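Local coordinates for protein probable glutathione S-transferase (Bordetella bronchiseptica RB50, PDB 3H1N) that is probably a glutathione S-transferase, which would conjugate glutathione to electrophilic substrates, at residues Phe164-Asp169 / Tyr210-Leu216; Tyr189-Gly194 / Arg235-Gly239; Ala145-Ala149 / Pro247-Gly251. All blocks are in the same frame, centred on the assembly; numbering follows the deposited sequence. Where two conformers were deposited one is given.

Contact 1: residues Phe164-Asp169 / Tyr210-Leu216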
loop_
_atom_site.group_PDB
_atom_site.type_symbol
_atom_site.label_atom_id
_atom_site.label_comp_id
_atom_site.label_asym_id
_atom_site.label_seq_id
_atom_site.Cartn_x
_atom_site.Cartn_y
_atom_site.Cartn_z
ATOM N N PHE B 164 -10.617 5.613 11.607
ATOM C CA PHE B 164 -9.896 5.089 12.760
ATOM C C PHE B 164 -10.684 5.184 14.052
ATOM O O PHE B 164 -10.635 4.259 14.867
ATOM C CB PHE B 164 -8.473 5.659 12.857
ATOM C CG PHE B 164 -7.636 5.300 11.653
ATOM C CD1 PHE B 164 -7.424 3.959 11.329
ATOM C CD2 PHE B 164 -7.102 6.286 10.830
ATOM C CE1 PHE B 164 -6.679 3.599 10.183
ATOM C CE2 PHE B 164 -6.340 5.931 9.682
ATOM C CZ PHE B 164 -6.138 4.598 9.375
ATOM N N GLU B 165 -11.464 6.252 14.202
ATOM C CA GLU B 165 -12.360 6.378 15.346
ATOM C C GLU B 165 -13.346 5.200 15.450
ATOM O O GLU B 165 -13.623 4.705 16.550
ATOM C CB GLU B 165 -13.120 7.709 15.304
ATOM C CG GLU B 165 -13.968 7.992 16.565
ATOM C CD GLU B 165 -13.133 8.290 17.806
ATOM O OE1 GLU B 165 -11.905 8.436 17.676
ATOM O OE2 GLU B 165 -13.702 8.377 18.923
ATOM N N GLN B 166 -13.871 4.770 14.308
ATOM C CA GLN B 166 -14.810 3.640 14.258
ATOM C C GLN B 166 -14.117 2.296 14.436
ATOM O O GLN B 166 -14.634 1.424 15.126
ATOM C CB GLN B 166 -15.655 3.652 12.970
ATOM C CG GLN B 166 -16.498 4.929 12.768
ATOM C CD GLN B 166 -17.147 5.457 14.059
ATOM O OE1 GLN B 166 -16.790 6.534 14.553
ATOM N NE2 GLN B 166 -18.098 4.709 14.596
ATOM N N ALA B 167 -12.931 2.150 13.844
ATOM C CA ALA B 167 -12.109 0.946 13.994
ATOM C C ALA B 167 -11.784 0.669 15.464
ATOM O O ALA B 167 -11.653 -0.494 15.867
ATOM C CB ALA B 167 -10.829 1.080 13.180
ATOM N N LEU B 168 -11.661 1.746 16.244
ATOM C CA LEU B 168 -11.406 1.687 17.692
ATOM C C LEU B 168 -12.650 1.469 18.563
ATOM O O LEU B 168 -12.538 1.416 19.788
ATOM C CB LEU B 168 -10.697 2.968 18.161
ATOM C CG LEU B 168 -9.253 3.141 17.692
ATOM C CD1 LEU B 168 -8.777 4.589 17.840
ATOM C CD2 LEU B 168 -8.340 2.184 18.445
ATOM N N ASP B 169 -13.827 1.356 17.953
ATOM C CA ASP B 169 -15.065 1.128 18.716
ATOM C C ASP B 169 -15.215 -0.354 19.100
ATOM O O ASP B 169 -16.025 -1.095 18.515
ATOM C CB ASP B 169 -16.281 1.635 17.931
ATOM C CG ASP B 169 -17.561 1.646 18.755
ATOM O OD1 ASP B 169 -17.490 1.622 20.006
ATOM O OD2 ASP B 169 -18.643 1.688 18.134
ATOM N N TYR B 210 -12.762 13.036 17.634
ATOM C CA TYR B 210 -12.227 11.671 17.664
ATOM C C TYR B 210 -11.589 11.289 19.017
ATOM O O TYR B 210 -10.379 11.020 19.071
ATOM C CB TYR B 210 -11.217 11.478 16.516
ATOM C CG TYR B 210 -11.679 12.082 15.194
ATOM C CD1 TYR B 210 -12.746 11.533 14.490
ATOM C CD2 TYR B 210 -11.056 13.218 14.662
ATOM C CE1 TYR B 210 -13.188 12.098 13.299
ATOM C CE2 TYR B 210 -11.487 13.789 13.447
ATOM C CZ TYR B 210 -12.554 13.217 12.781
ATOM O OH TYR B 210 -12.997 13.752 11.590
ATOM N N PRO B 211 -12.402 11.231 20.091
ATOM C CA PRO B 211 -11.867 10.958 21.441
ATOM C C PRO B 211 -11.148 9.596 21.561
ATOM O O PRO B 211 -10.132 9.510 22.248
ATOM C CB PRO B 211 -13.116 11.007 22.331
ATOM C CG PRO B 211 -14.242 10.649 21.400
ATOM C CD PRO B 211 -13.877 11.314 20.108
ATOM N N ARG B 212 -11.651 8.552 20.901
ATOM C CA ARG B 212 -10.982 7.238 20.963
ATOM C C ARG B 212 -9.620 7.275 20.274
ATOM O O ARG B 212 -8.631 6.769 20.820
ATOM C CB ARG B 212 -11.847 6.107 20.398
ATOM C CG ARG B 212 -13.154 5.858 21.152
ATOM C CD ARG B 212 -13.804 4.547 20.717
ATOM N NE ARG B 212 -14.466 4.686 19.426
ATOM C CZ ARG B 212 -15.731 5.076 19.266
ATOM N NH1 ARG B 212 -16.486 5.367 20.317
ATOM N NH2 ARG B 212 -16.245 5.177 18.049
ATOM N N LEU B 213 -9.571 7.904 19.099
ATOM C CA LEU B 213 -8.320 8.097 18.367
ATOM C C LEU B 213 -7.292 8.888 19.180
ATOM O O LEU B 213 -6.121 8.537 19.215
ATOM C CB LEU B 213 -8.576 8.803 17.026
ATOM C CG LEU B 213 -7.368 9.159 16.151
ATOM C CD1 LEU B 213 -6.596 7.904 15.738
ATOM C CD2 LEU B 213 -7.827 9.911 14.909
HETATM N N MSE B 214 -7.728 9.967 19.808
HETATM C CA MSE B 214 -6.824 10.780 20.610
HETATM C C MSE B 214 -6.418 10.067 21.905
HETATM O O MSE B 214 -5.287 10.223 22.384
HETATM C CB MSE B 214 -7.419 12.174 20.853
HETATM C CG MSE B 214 -7.716 12.938 19.533
HETATM SE SE MSE B 214 -6.281 12.899 18.165
HETATM C CE MSE B 214 -5.008 13.957 19.183
ATOM N N ALA B 215 -7.332 9.273 22.458
ATOM C CA ALA B 215 -6.994 8.399 23.575
ATOM C C ALA B 215 -5.923 7.386 23.167
ATOM O O ALA B 215 -4.972 7.162 23.914
ATOM C CB ALA B 215 -8.231 7.689 24.115
ATOM N N LEU B 216 -6.075 6.790 21.985
ATOM C CA LEU B 216 -5.087 5.834 21.483
ATOM C C LEU B 216 -3.727 6.497 21.328
ATOM O O LEU B 216 -2.710 5.956 21.770
ATOM C CB LEU B 216 -5.533 5.216 20.160
ATOM C CG LEU B 216 -4.462 4.208 19.708
ATOM C CD1 LEU B 216 -5.001 2.818 19.569
ATOM C CD2 LEU B 216 -3.694 4.663 18.474
#
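E165 and R212 carry a largely buried, polar helix-to-helix contact in the all-helical C-terminal domain of the glutathione S-transferase fold: a carboxylate set on a helix start and a guanidinium set on a carbonyl. It joins the last turn of helix 142-167 to the first turn of helix 211-221, with Y210 at the N-cap position. The E165 carboxylate meets two backbone N-H groups of that turn: OE1 accepts from L213 N at 2.8 Å, and OE2 accepts from R212 N at 2.9 Å through its syn lone pair. CG of E165 lies anti to its backbone N (chi1 -173°) and the chain bends at chi2, which carries the carboxylate over to the helix start. The helix dipole would probably stabilise its negative charge. On the apolar side, the L168 and L216 side chains cross at about a right angle, CD2 of L168 3.6 Å from CD1 of L216. D169 stacks its carboxylate on the R212 guanidinium, planes 17° apart, a long pairing of charge only; its stronger partner is R66 of the second subunit. E165 OE2 pairs equally loosely with R212 NE. Within its plane the guanidinium grips one carbonyl side-on: NE reaches E165 O at 3.0 Å and NH2 the same oxygen at 3.1 Å.

Contact 2: residues Tyr189-Gly194 / Arg235-Gly239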
loop_
_atom_site.group_PDB
_atom_site.type_symbol
_atom_site.label_atom_id
_atom_site.label_comp_id
_atom_site.label_asym_id
_atom_site.label_seq_id
_atom_site.Cartn_x
_atom_site.Cartn_y
_atom_site.Cartn_z
ATOM N N TYR B 189 -0.604 6.052 16.066
ATOM C CA TYR B 189 -0.035 7.105 16.901
ATOM C C TYR B 189 0.884 7.998 16.052
ATOM O O TYR B 189 0.806 9.237 16.124
ATOM C CB TYR B 189 0.713 6.517 18.123
ATOM C CG TYR B 189 1.918 7.334 18.544
ATOM C CD1 TYR B 189 1.809 8.359 19.491
ATOM C CD2 TYR B 189 3.173 7.080 17.992
ATOM C CE1 TYR B 189 2.909 9.110 19.841
ATOM C CE2 TYR B 189 4.263 7.830 18.327
ATOM C CZ TYR B 189 4.136 8.830 19.247
ATOM O OH TYR B 189 5.247 9.559 19.571
ATOM N N HIS B 190 1.732 7.374 15.227
ATOM C CA HIS B 190 2.711 8.147 14.479
ATOM C C HIS B 190 2.087 9.038 13.404
ATOM O O HIS B 190 2.505 10.189 13.237
ATOM C CB HIS B 190 3.836 7.285 13.878
ATOM C CG HIS B 190 4.901 8.102 13.205
ATOM N ND1 HIS B 190 5.749 8.932 13.906
ATOM C CD2 HIS B 190 5.209 8.267 11.897
ATOM C CE1 HIS B 190 6.557 9.550 13.062
ATOM N NE2 HIS B 190 6.253 9.157 11.833
ATOM N N VAL B 191 1.105 8.519 12.674
ATOM C CA VAL B 191 0.437 9.332 11.660
ATOM C C VAL B 191 -0.295 10.542 12.306
ATOM O O VAL B 191 -0.317 11.649 11.737
ATOM C CB VAL B 191 -0.446 8.467 10.695
ATOM C CG1 VAL B 191 -1.788 8.050 11.346
ATOM C CG2 VAL B 191 -0.669 9.210 9.391
ATOM N N VAL B 192 -0.826 10.359 13.519
ATOM C CA VAL B 192 -1.446 11.475 14.238
ATOM C C VAL B 192 -0.372 12.504 14.667
ATOM O O VAL B 192 -0.599 13.724 14.573
ATOM C CB VAL B 192 -2.305 10.995 15.454
ATOM C CG1 VAL B 192 -2.760 12.172 16.305
ATOM C CG2 VAL B 192 -3.515 10.183 14.976
ATOM N N GLU B 193 0.794 12.020 15.110
ATOM C CA GLU B 193 1.917 12.921 15.404
ATOM C C GLU B 193 2.287 13.738 14.183
ATOM O O GLU B 193 2.526 14.939 14.295
ATOM C CB GLU B 193 3.175 12.158 15.858
ATOM C CG GLU B 193 3.164 11.722 17.297
ATOM C CD GLU B 193 3.218 12.892 18.252
ATOM O OE1 GLU B 193 4.191 13.679 18.207
ATOM O OE2 GLU B 193 2.278 13.030 19.054
ATOM N N GLY B 194 2.362 13.065 13.039
ATOM C CA GLY B 194 2.685 13.706 11.769
ATOM C C GLY B 194 1.687 14.785 11.368
ATOM O O GLY B 194 2.084 15.866 10.937
ATOM N N ARG B 235 15.211 9.336 17.898
ATOM C CA ARG B 235 13.955 9.877 17.408
ATOM C C ARG B 235 14.206 11.227 16.734
ATOM O O ARG B 235 14.406 12.234 17.409
ATOM C CB ARG B 235 12.961 10.029 18.567
ATOM C CG ARG B 235 11.564 10.475 18.159
ATOM C CD ARG B 235 10.948 11.357 19.228
ATOM N NE ARG B 235 9.517 11.557 19.022
ATOM C CZ ARG B 235 8.731 12.213 19.870
ATOM N NH1 ARG B 235 9.238 12.732 20.980
ATOM N NH2 ARG B 235 7.438 12.342 19.611
ATOM N N LEU B 236 14.200 11.241 15.399
ATOM C CA LEU B 236 14.426 12.475 14.653
ATOM C C LEU B 236 13.136 13.299 14.591
ATOM O O LEU B 236 12.054 12.731 14.398
ATOM C CB LEU B 236 14.911 12.150 13.230
ATOM C CG LEU B 236 16.260 11.427 13.115
ATOM C CD1 LEU B 236 16.662 11.255 11.648
ATOM C CD2 LEU B 236 17.331 12.173 13.856
ATOM N N PRO B 237 13.240 14.638 14.724
ATOM C CA PRO B 237 12.035 15.460 14.578
ATOM C C PRO B 237 11.594 15.536 13.110
ATOM O O PRO B 237 12.397 15.264 12.205
ATOM C CB PRO B 237 12.488 16.831 15.069
ATOM C CG PRO B 237 13.945 16.880 14.740
ATOM C CD PRO B 237 14.458 15.458 14.852
ATOM N N PHE B 238 10.330 15.891 12.877
ATOM C CA PHE B 238 9.858 16.127 11.514
ATOM C C PHE B 238 10.597 17.340 10.959
ATOM O O PHE B 238 11.040 18.208 11.713
ATOM C CB PHE B 238 8.349 16.384 11.483
ATOM C CG PHE B 238 7.520 15.277 12.085
ATOM C CD1 PHE B 238 7.342 14.075 11.404
ATOM C CD2 PHE B 238 6.909 15.443 13.329
ATOM C CE1 PHE B 238 6.565 13.042 11.954
ATOM C CE2 PHE B 238 6.123 14.418 13.890
ATOM C CZ PHE B 238 5.959 13.217 13.198
ATOM N N GLY B 239 10.750 17.380 9.645
ATOM C CA GLY B 239 11.412 18.493 8.980
ATOM C C GLY B 239 10.965 18.514 7.536
ATOM O O GLY B 239 9.835 18.886 7.235
#
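R235 NH2 is approached by two oxygens of helix 183-198, Y189 OH at 3.5 Å and E193 OE1 at 3.8 Å, the latter a long salt bridge with OE1 at the edge of the guanidinium. Both are doubtful evidence, because R235 was deposited in two conformers. E193 also has a stronger partner in H217, which bonds its other oxygen, OE2, while R235 NH1 is bonded to L230 O. No hydrogen bond joins the two segments, so the polar end is a loose electrostatic association.

The firmer evidence is the F238 ring, which has the largest buried area here, 89 of the 220 Å² summed over both sides. With CG anti to its carbonyl carbon (chi1 -57°), the ring points CZ first at the helix backbone around G194. CZ meets G194 N at 3.6 Å, where the glycine backbone presents no side chain, and CB of E193 lies at the ring edge, in its plane, 4.0 Å from CZ. F238 CE1 meets H190 CE1 at 3.7 Å. The two side chains come from opposite directions and their rings meet obliquely, with centroids 5.5 Å apart and planes at 32°.

The 235-239 loop thus reaches helix 183-198 of the helical C-terminal domain through two side chains, R235 and F238. Around it, H197 meets the F238 ring, P31 touches F238 from a loop, helix 211-221 packs on Y189, and F36 of helix 34-43 meets H190 edge-to-face. P31 and F36 probably belong to the thioredoxin-like N-terminal domain, with its four-stranded sheet, which places the contact near where the two domains of the glutathione S-transferase fold meet.

Contact 3: residues Ala145-Ala149 / Pro247-Gly251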
loop_
_atom_site.group_PDB
_atom_site.type_symbol
_atom_site.label_atom_id
_atom_site.label_comp_id
_atom_site.label_asym_id
_atom_site.label_seq_id
_atom_site.Cartn_x
_atom_site.Cartn_y
_atom_site.Cartn_z
ATOM N N ALA B 145 -0.028 22.611 -4.788
ATOM C CA ALA B 145 -0.105 22.196 -3.385
ATOM C C ALA B 145 -1.260 22.896 -2.646
ATOM O O ALA B 145 -1.969 22.264 -1.870
ATOM C CB ALA B 145 1.219 22.452 -2.670
ATOM N N LEU B 146 -1.459 24.188 -2.906
ATOM C CA LEU B 146 -2.552 24.936 -2.263
ATOM C C LEU B 146 -3.924 24.302 -2.581
ATOM O O LEU B 146 -4.801 24.183 -1.704
ATOM C CB LEU B 146 -2.532 26.405 -2.707
ATOM C CG LEU B 146 -1.357 27.272 -2.238
ATOM C CD1 LEU B 146 -1.304 28.551 -3.060
ATOM C CD2 LEU B 146 -1.441 27.586 -0.730
ATOM N N ARG B 147 -4.082 23.877 -3.836
ATOM C CA ARG B 147 -5.310 23.239 -4.291
ATOM C C ARG B 147 -5.493 21.863 -3.656
ATOM O O ARG B 147 -6.567 21.557 -3.115
ATOM C CB ARG B 147 -5.316 23.141 -5.820
ATOM C CG ARG B 147 -5.432 24.508 -6.507
ATOM C CD ARG B 147 -5.335 24.411 -8.014
ATOM N NE ARG B 147 -6.429 23.631 -8.587
ATOM C CZ ARG B 147 -6.485 23.221 -9.853
ATOM N NH1 ARG B 147 -5.517 23.514 -10.711
ATOM N NH2 ARG B 147 -7.526 22.525 -10.270
ATOM N N ARG B 148 -4.446 21.038 -3.716
ATOM C CA ARG B 148 -4.492 19.715 -3.094
ATOM C C ARG B 148 -4.729 19.775 -1.579
ATOM O O ARG B 148 -5.501 18.971 -1.040
ATOM C CB ARG B 148 -3.210 18.929 -3.405
ATOM C CG ARG B 148 -3.225 17.546 -2.773
ATOM C CD ARG B 148 -2.711 16.470 -3.687
ATOM N NE ARG B 148 -2.880 15.162 -3.052
ATOM C CZ ARG B 148 -2.776 13.997 -3.683
ATOM N NH1 ARG B 148 -2.505 13.952 -4.985
ATOM N NH2 ARG B 148 -2.960 12.870 -3.008
ATOM N N ALA B 149 -4.082 20.732 -0.902
ATOM C CA ALA B 149 -4.242 20.922 0.535
ATOM C C ALA B 149 -5.688 21.197 0.961
ATOM O O ALA B 149 -6.153 20.670 1.981
ATOM C CB ALA B 149 -3.297 22.044 1.058
ATOM N N PRO B 247 2.631 26.700 6.620
ATOM C CA PRO B 247 1.445 27.461 7.054
ATOM C C PRO B 247 0.421 27.671 5.919
ATOM O O PRO B 247 -0.795 27.606 6.159
ATOM C CB PRO B 247 2.041 28.792 7.519
ATOM C CG PRO B 247 3.427 28.432 7.976
ATOM C CD PRO B 247 3.887 27.377 6.990
ATOM N N GLU B 248 0.908 27.871 4.691
ATOM C CA GLU B 248 0.026 28.127 3.539
ATOM C C GLU B 248 -0.882 26.949 3.150
ATOM O O GLU B 248 -1.930 27.146 2.521
ATOM C CB GLU B 248 0.824 28.643 2.328
ATOM C CG GLU B 248 1.803 27.640 1.700
ATOM C CD GLU B 248 3.196 27.664 2.315
ATOM O OE1 GLU B 248 3.369 28.095 3.489
ATOM O OE2 GLU B 248 4.138 27.226 1.619
ATOM N N LEU B 249 -0.487 25.738 3.545
ATOM C CA LEU B 249 -1.283 24.545 3.300
ATOM C C LEU B 249 -2.253 24.208 4.445
ATOM O O LEU B 249 -3.133 23.368 4.276
ATOM C CB LEU B 249 -0.359 23.351 2.994
ATOM C CG LEU B 249 0.639 23.537 1.841
ATOM C CD1 LEU B 249 1.306 22.203 1.506
ATOM C CD2 LEU B 249 -0.044 24.115 0.600
ATOM N N ASP B 250 -2.111 24.884 5.592
ATOM C CA ASP B 250 -2.965 24.643 6.754
ATOM C C ASP B 250 -4.230 25.543 6.700
ATOM O O ASP B 250 -4.370 26.405 5.824
ATOM C CB ASP B 250 -2.147 24.910 8.040
ATOM C CG ASP B 250 -2.672 24.166 9.280
ATOM O OD1 ASP B 250 -3.628 23.379 9.199
ATOM O OD2 ASP B 250 -2.105 24.392 10.373
ATOM N N GLY B 251 -5.162 25.307 7.613
ATOM C CA GLY B 251 -6.373 26.127 7.740
ATOM C C GLY B 251 -7.335 25.507 8.737
ATOM O O GLY B 251 -7.214 24.328 9.060
#
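L249 is laid against helix 142-167 where two alanines one turn apart, A145 and A149, turn their methyl groups toward it; it contributes 79 of the 214 Å² buried over both sides. With CG anti to its carbonyl carbon (chi1 -55°), the leucine brings its branch up to the helix. L249 CD2 touches the backbone, 3.6 Å from A145 O, as well as the methyl CB of A145, at 3.9 Å. At the other end of the residue the approach is by the main chain and CB: L249 CB lies 3.8 Å from A149 CB, and L249 O lies 3.5 Å from the same methyl carbon. That carbonyl is not left to apolar company, since R153, one turn further along the helix, donates to it from NH2. The CA atoms of A149 and L249 are 5.4 Å apart, a close approach permitted by the small side chain.

The chain here is a 3-10 segment, 247-249, near the C-terminus of the chain, folded back on the long helix of the all-helical glutathione S-transferase C-terminal domain. D250 secures its far side, accepting from the backbone N of R201 and R202 at the start of helix 200-206, whereas R147 and R148 on the helix donate to carbonyls of the second subunit.

L146 lies beside L249, at the solvent-exposed rim. The L146 side chain crosses that of E248 at about a right angle, its CD2 3.3 Å from E248 O and 3.9 Å from E248 CB. The E248 carboxylate itself is held through OE2 by Y138 OH and Q142 NE2, while L146 CD2 also meets L249 CD2 at 4.0 Å.

Overall arrangement
Contacts 1 and 3 use one helix, 142-167: contact 3 near its start and contact 1 at its end, with centres about 26 Å apart and nearest atoms about 12 Å apart. Contact 2 lies on the next helix, 183-198, with its centre about 18 Å from that of contact 1 and 19 Å from that of contact 3. It touches contact 1 directly, where V192 CG2 meets L213 CD1 at 3.9 Å. Along the chain the segments of contacts 1 and 2 alternate, and contact 3 spans both. The two ends of helix 142-167 are thus joined to different parts of the chain, helix 211-221 at its end and the C-terminal loop near its start.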